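Local coordinates for protein succinate dehydrogenase subunit B (Mycolicibacterium smegmatis MC2 51, PDB 6LUM) that serves as the iron-sulfur subunit of succinate dehydrogenase, probably passing electrons from succinate oxidation in subunit A through three clusters toward the membrane subunits, at residues J[43-51]-J[61-69]; J[174-184]-J[194-202]. All blocks are in the same frame, centred on the assembly; numbering follows the deposited sequence.

Interaction 1: residues J[43-51]-J[61-69]; sequences WQSFRVPCL and HYVKWYLDG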
# COMPACT_ATOMS: atom_id res chain seq x y z
N TRP J 43 -39.46 29.26 -10.74
CA TRP J 43 -39.64 30.01 -9.51
C TRP J 43 -41.09 29.99 -9.07
O TRP J 43 -42.01 29.90 -9.89
CB TRP J 43 -39.17 31.44 -9.71
CG TRP J 43 -37.72 31.51 -9.98
CD1 TRP J 43 -37.11 31.32 -11.17
CD2 TRP J 43 -36.69 31.75 -9.03
NE1 TRP J 43 -35.75 31.44 -11.03
CE2 TRP J 43 -35.47 31.70 -9.71
CE3 TRP J 43 -36.68 32.00 -7.66
CZ2 TRP J 43 -34.26 31.90 -9.08
CZ3 TRP J 43 -35.48 32.19 -7.04
CH2 TRP J 43 -34.29 32.14 -7.74
N GLN J 44 -41.29 30.05 -7.76
CA GLN J 44 -42.63 30.13 -7.18
C GLN J 44 -42.59 31.08 -6.01
O GLN J 44 -41.71 30.99 -5.16
CB GLN J 44 -43.12 28.75 -6.74
CG GLN J 44 -44.54 28.76 -6.23
CD GLN J 44 -45.34 27.60 -6.73
OE1 GLN J 44 -44.87 26.83 -7.56
NE2 GLN J 44 -46.56 27.46 -6.24
N SER J 45 -43.55 32.00 -5.97
CA SER J 45 -43.57 33.06 -4.98
C SER J 45 -44.65 32.81 -3.96
O SER J 45 -45.81 32.58 -4.32
CB SER J 45 -43.77 34.42 -5.64
OG SER J 45 -43.89 35.44 -4.68
N PHE J 46 -44.27 32.87 -2.68
CA PHE J 46 -45.17 32.69 -1.55
C PHE J 46 -45.18 33.95 -0.71
O PHE J 46 -44.22 34.71 -0.69
CB PHE J 46 -44.73 31.53 -0.68
CG PHE J 46 -44.65 30.22 -1.40
CD1 PHE J 46 -43.45 29.77 -1.88
CD2 PHE J 46 -45.77 29.45 -1.57
CE1 PHE J 46 -43.37 28.57 -2.53
CE2 PHE J 46 -45.69 28.25 -2.22
CZ PHE J 46 -44.49 27.81 -2.70
N ARG J 47 -46.28 34.17 0.01
CA ARG J 47 -46.40 35.31 0.91
C ARG J 47 -46.65 34.81 2.32
O ARG J 47 -47.70 34.21 2.59
CB ARG J 47 -47.52 36.24 0.46
CG ARG J 47 -47.83 37.33 1.47
CD ARG J 47 -48.78 38.34 0.89
NE ARG J 47 -48.33 38.79 -0.42
CZ ARG J 47 -47.50 39.81 -0.61
NH1 ARG J 47 -47.14 40.15 -1.83
NH2 ARG J 47 -47.05 40.49 0.43
N VAL J 48 -45.71 35.07 3.22
CA VAL J 48 -45.77 34.55 4.58
C VAL J 48 -45.56 35.69 5.56
O VAL J 48 -44.90 36.68 5.22
CB VAL J 48 -44.72 33.46 4.78
CG1 VAL J 48 -44.95 32.33 3.83
CG2 VAL J 48 -43.34 34.02 4.57
N PRO J 49 -46.09 35.61 6.78
CA PRO J 49 -45.86 36.68 7.75
C PRO J 49 -44.52 36.52 8.44
O PRO J 49 -44.06 35.40 8.68
CB PRO J 49 -47.01 36.50 8.74
CG PRO J 49 -47.28 35.07 8.70
CD PRO J 49 -47.05 34.62 7.29
N CYS J 50 -43.89 37.64 8.75
CA CYS J 50 -42.59 37.67 9.39
C CYS J 50 -42.70 38.39 10.73
O CYS J 50 -43.70 39.06 11.01
CB CYS J 50 -41.56 38.36 8.50
SG CYS J 50 -39.90 38.50 9.19
N LEU J 51 -41.68 38.25 11.55
CA LEU J 51 -41.59 38.89 12.85
C LEU J 51 -40.19 39.44 13.04
O LEU J 51 -39.31 39.23 12.21
CB LEU J 51 -41.92 37.91 13.99
CG LEU J 51 -43.35 37.69 14.47
CD1 LEU J 51 -43.91 38.99 14.99
CD2 LEU J 51 -44.24 37.09 13.41
N HIS J 61 -40.73 26.81 7.22
CA HIS J 61 -41.64 25.93 7.94
C HIS J 61 -43.08 26.38 7.75
O HIS J 61 -43.96 25.55 7.54
CB HIS J 61 -41.29 25.90 9.42
CG HIS J 61 -40.24 24.91 9.77
ND1 HIS J 61 -39.44 25.04 10.88
CD2 HIS J 61 -39.85 23.76 9.16
CE1 HIS J 61 -38.60 24.02 10.94
NE2 HIS J 61 -38.83 23.23 9.91
N TYR J 62 -43.35 27.67 7.85
CA TYR J 62 -44.69 28.17 7.55
C TYR J 62 -45.13 27.74 6.16
O TYR J 62 -46.24 27.23 5.98
CB TYR J 62 -44.72 29.69 7.68
CG TYR J 62 -46.09 30.31 7.62
CD1 TYR J 62 -46.81 30.35 6.44
CD2 TYR J 62 -46.66 30.87 8.74
CE1 TYR J 62 -48.05 30.92 6.38
CE2 TYR J 62 -47.90 31.44 8.70
CZ TYR J 62 -48.59 31.47 7.52
OH TYR J 62 -49.83 32.04 7.47
N VAL J 63 -44.28 27.95 5.16
CA VAL J 63 -44.64 27.58 3.80
C VAL J 63 -44.96 26.09 3.71
O VAL J 63 -45.98 25.69 3.17
CB VAL J 63 -43.53 27.96 2.81
CG1 VAL J 63 -43.71 27.21 1.53
CG2 VAL J 63 -43.54 29.42 2.54
N LYS J 64 -44.07 25.25 4.26
CA LYS J 64 -44.22 23.81 4.09
C LYS J 64 -45.43 23.29 4.85
O LYS J 64 -46.11 22.37 4.39
CB LYS J 64 -42.96 23.10 4.54
CG LYS J 64 -43.04 21.61 4.44
CD LYS J 64 -41.72 20.97 4.75
CE LYS J 64 -41.80 19.49 4.55
NZ LYS J 64 -42.70 19.18 3.42
N TRP J 65 -45.71 23.85 6.02
CA TRP J 65 -46.83 23.35 6.80
C TRP J 65 -48.15 23.81 6.22
O TRP J 65 -49.03 22.98 5.93
CB TRP J 65 -46.70 23.80 8.26
CG TRP J 65 -45.54 23.20 8.96
CD1 TRP J 65 -44.80 22.14 8.56
CD2 TRP J 65 -44.98 23.63 10.20
NE1 TRP J 65 -43.81 21.88 9.46
CE2 TRP J 65 -43.90 22.78 10.48
CE3 TRP J 65 -45.29 24.65 11.09
CZ2 TRP J 65 -43.12 22.93 11.61
CZ3 TRP J 65 -44.52 24.79 12.22
CH2 TRP J 65 -43.45 23.94 12.47
N TYR J 66 -48.32 25.11 6.00
CA TYR J 66 -49.64 25.62 5.67
C TYR J 66 -49.88 25.74 4.17
O TYR J 66 -50.77 25.08 3.63
CB TYR J 66 -49.85 26.95 6.39
CG TYR J 66 -49.65 26.81 7.87
CD1 TYR J 66 -48.48 27.22 8.47
CD2 TYR J 66 -50.62 26.23 8.66
CE1 TYR J 66 -48.29 27.08 9.82
CE2 TYR J 66 -50.43 26.09 10.01
CZ TYR J 66 -49.27 26.52 10.59
OH TYR J 66 -49.08 26.38 11.94
N LEU J 67 -49.09 26.56 3.47
CA LEU J 67 -49.41 26.85 2.08
C LEU J 67 -49.07 25.68 1.16
O LEU J 67 -49.96 25.09 0.55
CB LEU J 67 -48.67 28.11 1.63
CG LEU J 67 -48.59 29.25 2.62
CD1 LEU J 67 -47.55 30.25 2.17
CD2 LEU J 67 -49.92 29.92 2.77
N ASP J 68 -47.79 25.35 1.05
CA ASP J 68 -47.32 24.26 0.22
C ASP J 68 -47.21 22.98 1.03
O ASP J 68 -47.96 22.78 1.99
CB ASP J 68 -45.99 24.58 -0.45
CG ASP J 68 -45.91 24.00 -1.85
OD1 ASP J 68 -46.51 22.93 -2.06
OD2 ASP J 68 -45.27 24.60 -2.72
N GLY J 69 -46.31 22.09 0.64
CA GLY J 69 -46.22 20.78 1.25
C GLY J 69 -45.58 19.79 0.31
O GLY J 69 -45.28 18.66 0.70

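Interaction 2: residues J[174-184]-J[194-202]; sequences CILCACCTTSC and FGPAAIVNA. With SF4 (iron/sulfur cluster), chain B; F3S (Fe3-s4 cluster), chain C.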
# COMPACT_ATOMS: atom_id res chain seq x y z
N CYS J 174 -15.23 22.64 11.81
CA CYS J 174 -15.97 22.44 10.57
C CYS J 174 -17.15 21.51 10.80
O CYS J 174 -16.97 20.36 11.20
CB CYS J 174 -15.03 21.88 9.52
SG CYS J 174 -15.76 21.20 8.05
N ILE J 175 -18.37 22.01 10.56
CA ILE J 175 -19.57 21.20 10.67
C ILE J 175 -19.93 20.52 9.37
O ILE J 175 -20.95 19.83 9.31
CB ILE J 175 -20.77 22.02 11.16
CG1 ILE J 175 -21.06 23.17 10.22
CG2 ILE J 175 -20.51 22.53 12.52
CD1 ILE J 175 -22.08 24.13 10.73
N LEU J 176 -19.14 20.69 8.32
CA LEU J 176 -19.33 20.03 7.04
C LEU J 176 -20.68 20.38 6.42
O LEU J 176 -21.49 19.51 6.13
CB LEU J 176 -19.17 18.52 7.18
CG LEU J 176 -17.78 17.98 7.43
CD1 LEU J 176 -17.89 16.59 7.97
CD2 LEU J 176 -17.00 17.99 6.16
N CYS J 177 -20.90 21.67 6.20
CA CYS J 177 -22.15 22.13 5.63
C CYS J 177 -22.07 22.40 4.13
O CYS J 177 -23.11 22.44 3.48
CB CYS J 177 -22.63 23.39 6.34
SG CYS J 177 -21.59 24.80 6.22
N ALA J 178 -20.86 22.56 3.58
CA ALA J 178 -20.60 22.83 2.17
C ALA J 178 -20.95 24.24 1.75
O ALA J 178 -21.06 24.51 0.57
CB ALA J 178 -21.30 21.83 1.26
N CYS J 179 -21.13 25.16 2.68
CA CYS J 179 -21.35 26.55 2.31
C CYS J 179 -20.13 27.16 1.65
O CYS J 179 -20.24 28.22 1.04
CB CYS J 179 -21.72 27.38 3.54
SG CYS J 179 -23.43 27.35 4.02
N CYS J 180 -18.97 26.54 1.78
CA CYS J 180 -17.71 27.03 1.25
C CYS J 180 -17.40 26.42 -0.10
O CYS J 180 -17.14 27.14 -1.07
CB CYS J 180 -16.59 26.73 2.23
SG CYS J 180 -16.13 25.01 2.28
N THR J 181 -17.45 25.09 -0.19
CA THR J 181 -17.14 24.42 -1.44
C THR J 181 -18.09 24.81 -2.55
O THR J 181 -17.70 24.86 -3.71
CB THR J 181 -17.18 22.91 -1.24
OG1 THR J 181 -16.52 22.59 -0.02
CG2 THR J 181 -16.46 22.23 -2.32
N THR J 182 -19.33 25.11 -2.21
CA THR J 182 -20.31 25.50 -3.20
C THR J 182 -20.38 26.99 -3.39
O THR J 182 -21.39 27.50 -3.87
CB THR J 182 -21.68 24.94 -2.84
OG1 THR J 182 -22.06 25.44 -1.56
CG2 THR J 182 -21.64 23.45 -2.78
N SER J 183 -19.33 27.71 -3.00
CA SER J 183 -19.15 29.09 -3.39
C SER J 183 -17.81 29.30 -4.08
O SER J 183 -17.45 30.44 -4.37
CB SER J 183 -19.26 30.02 -2.19
OG SER J 183 -18.22 29.75 -1.29
N CYS J 184 -17.09 28.22 -4.37
CA CYS J 184 -15.78 28.30 -5.00
C CYS J 184 -15.94 28.31 -6.51
O CYS J 184 -16.41 27.31 -7.07
CB CYS J 184 -14.92 27.13 -4.57
SG CYS J 184 -13.18 27.27 -4.93
N PHE J 194 -10.66 19.56 -5.24
CA PHE J 194 -11.09 18.99 -3.96
C PHE J 194 -12.09 19.91 -3.28
O PHE J 194 -13.25 19.54 -3.08
CB PHE J 194 -9.88 18.77 -3.06
CG PHE J 194 -9.25 17.44 -3.23
CD1 PHE J 194 -10.01 16.29 -3.18
CD2 PHE J 194 -7.90 17.33 -3.44
CE1 PHE J 194 -9.42 15.07 -3.34
CE2 PHE J 194 -7.31 16.10 -3.60
CZ PHE J 194 -8.08 14.97 -3.54
N GLY J 195 -11.66 21.10 -2.92
CA GLY J 195 -12.54 22.07 -2.36
C GLY J 195 -12.02 22.62 -1.06
O GLY J 195 -11.19 22.01 -0.38
N PRO J 196 -12.51 23.79 -0.69
CA PRO J 196 -12.12 24.38 0.58
C PRO J 196 -12.35 23.47 1.77
O PRO J 196 -11.53 23.45 2.68
CB PRO J 196 -12.98 25.63 0.65
CG PRO J 196 -13.36 25.90 -0.71
CD PRO J 196 -13.42 24.65 -1.45
N ALA J 197 -13.45 22.72 1.80
CA ALA J 197 -13.79 21.95 2.98
C ALA J 197 -12.90 20.74 3.14
O ALA J 197 -12.49 20.40 4.25
CB ALA J 197 -15.25 21.52 2.92
N ALA J 198 -12.60 20.06 2.04
CA ALA J 198 -11.65 18.96 2.09
C ALA J 198 -10.28 19.47 2.49
O ALA J 198 -9.57 18.82 3.27
CB ALA J 198 -11.58 18.26 0.75
N ILE J 199 -9.88 20.64 2.01
CA ILE J 199 -8.57 21.15 2.39
C ILE J 199 -8.54 21.58 3.85
O ILE J 199 -7.52 21.44 4.52
CB ILE J 199 -8.15 22.28 1.44
CG1 ILE J 199 -7.97 21.71 0.04
CG2 ILE J 199 -6.89 22.91 1.92
CD1 ILE J 199 -7.99 22.72 -1.04
N VAL J 200 -9.65 22.07 4.39
CA VAL J 200 -9.71 22.40 5.82
C VAL J 200 -9.58 21.14 6.66
O VAL J 200 -8.79 21.07 7.62
CB VAL J 200 -11.01 23.15 6.14
CG1 VAL J 200 -11.33 23.04 7.59
CG2 VAL J 200 -10.87 24.58 5.78
N ASN J 201 -10.37 20.12 6.34
CA ASN J 201 -10.33 18.90 7.12
C ASN J 201 -9.07 18.08 6.88
O ASN J 201 -8.83 17.13 7.61
CB ASN J 201 -11.56 18.07 6.82
CG ASN J 201 -12.80 18.66 7.40
OD1 ASN J 201 -13.09 18.47 8.58
ND2 ASN J 201 -13.53 19.42 6.60
N ALA J 202 -8.27 18.42 5.87
CA ALA J 202 -6.94 17.84 5.75
C ALA J 202 -5.89 18.66 6.47
O ALA J 202 -4.92 18.08 6.97
CB ALA J 202 -6.55 17.71 4.28
FE1 SF4 B . -16.75 25.03 4.60
FE2 SF4 B . -19.19 24.78 6.33
FE3 SF4 B . -16.85 26.46 7.26
FE4 SF4 B . -16.65 23.45 7.19
S1 SF4 B . -17.98 24.85 8.09
S2 SF4 B . -15.53 25.06 6.35
S3 SF4 B . -17.85 23.40 5.43
S4 SF4 B . -18.08 26.41 5.52
FE1 F3S C . -12.37 29.02 -3.96
FE3 F3S C . -9.53 29.77 -3.17
FE4 F3S C . -11.79 30.11 -1.20
S1 F3S C . -10.51 29.31 -5.09
S2 F3S C . -13.60 30.00 -2.44
S3 F3S C . -11.03 28.42 -2.34
S4 F3S C . -9.76 30.95 -1.32

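Interaction 1: residues J[43-51]-J[61-69]
Phe46, the first residue of 43-51 to meet the helix, carries its ring anti to its own carbonyl carbon (chi1 -58°), which lays one face under Val63. Val63 CG1 stands almost exactly on the ring normal, 4.1 Å from the Phe46 centroid, a clean CH-pi contact, while its other methyl, CG2, leans on Phe46 CB. At the ring's edge, near its plane, Phe46 CZ comes 3.3 Å from Asp68 OD2; that carboxylate, turned 53° from the ring, has its main partner in Arg32, with which it forms a salt bridge. Val48 then pushes CG1 between three neighbours: Val63 CG2 at 3.5 Å, Leu67 CD1 at 3.7 Å, and Tyr62 CD1. Pro49 finishes the run by setting its CD over a face of Tyr62, 3.8 Å from the ring centroid; Tyr66 covers the opposite face. The contact is mostly apolar packing, with the carboxylate of Asp68 at its one polar margin, the strand and helix axes crossing at 89° and 9.8 Å apart. A helix laid across a strand outermost in this chain's mixed sheet fits the beta-grasp fold of the plant-type ferredoxin domain that carries the 2Fe-2S cluster.

Interaction 2: residues J[174-184]-J[194-202]
The loop 174-184 runs alongside the first turns of helix 196-202, its backbone nearest where Thr181 CA lies 5.2 Å from Gly195 CA, the N-cap residue, and wider at the other end, beside Asn201. At the close end Thr181 CG2 rests 3.9 Å from Gly195 CA, and Thr181 OG1 meets the methyl of Ala197. Pro196 wedges between the two clusters: its CB packs on Cys180 SG at 3.6 Å, and its CG faces sulfide S3 of the 3Fe-4S cluster. Cys180 SG, which binds iron FE1 of the 4Fe-4S cluster at 2.4 Å, also lies against the Ala197 methyl. At the far end Asn201 ND2 donates a nearly straight bond (163°) to Cys174 SG at 3.2 Å, with the sulfur close to the amide plane. The same nitrogen gives its other bond to Ala197 O, 2.8 Å away, and the two bonds fix the amide's rotation. A leucine in place of Asn201 would probably leave the thiolate of Cys174 without its N-H donor and Ala197 O with one bond fewer. Cys174, Cys177 and Cys180 bind three irons of the 4Fe-4S cluster, whose pocket also includes Cys240, and Cys184 binds iron FE1 of the 3Fe-4S cluster, whose pocket also includes Cys230 and Cys236; the CxxCxxCxxxC run of 174-184 is that of a dicluster ferredoxin domain.

Interaction 1 is partly buried near one end of the subunit, whereas interaction 2 is almost entirely buried close to its centre; their nearest atoms are about 14 Å apart and they share no helix or strand. In series along the chain, they belong to the 2Fe-2S and the dicluster domains respectively. Residues 43-51 and 61-69 meet through aromatic and aliphatic packing with no cluster between them. In interaction 2, by contrast, 174-184 supplies the iron ligands while 194-202 packs against them, its Asn201 amide donating to a ligand sulfur. Both segment pairs also have residues beside subunit A, and Ser183 of interaction 2 packs on Tyr21 of subunit C.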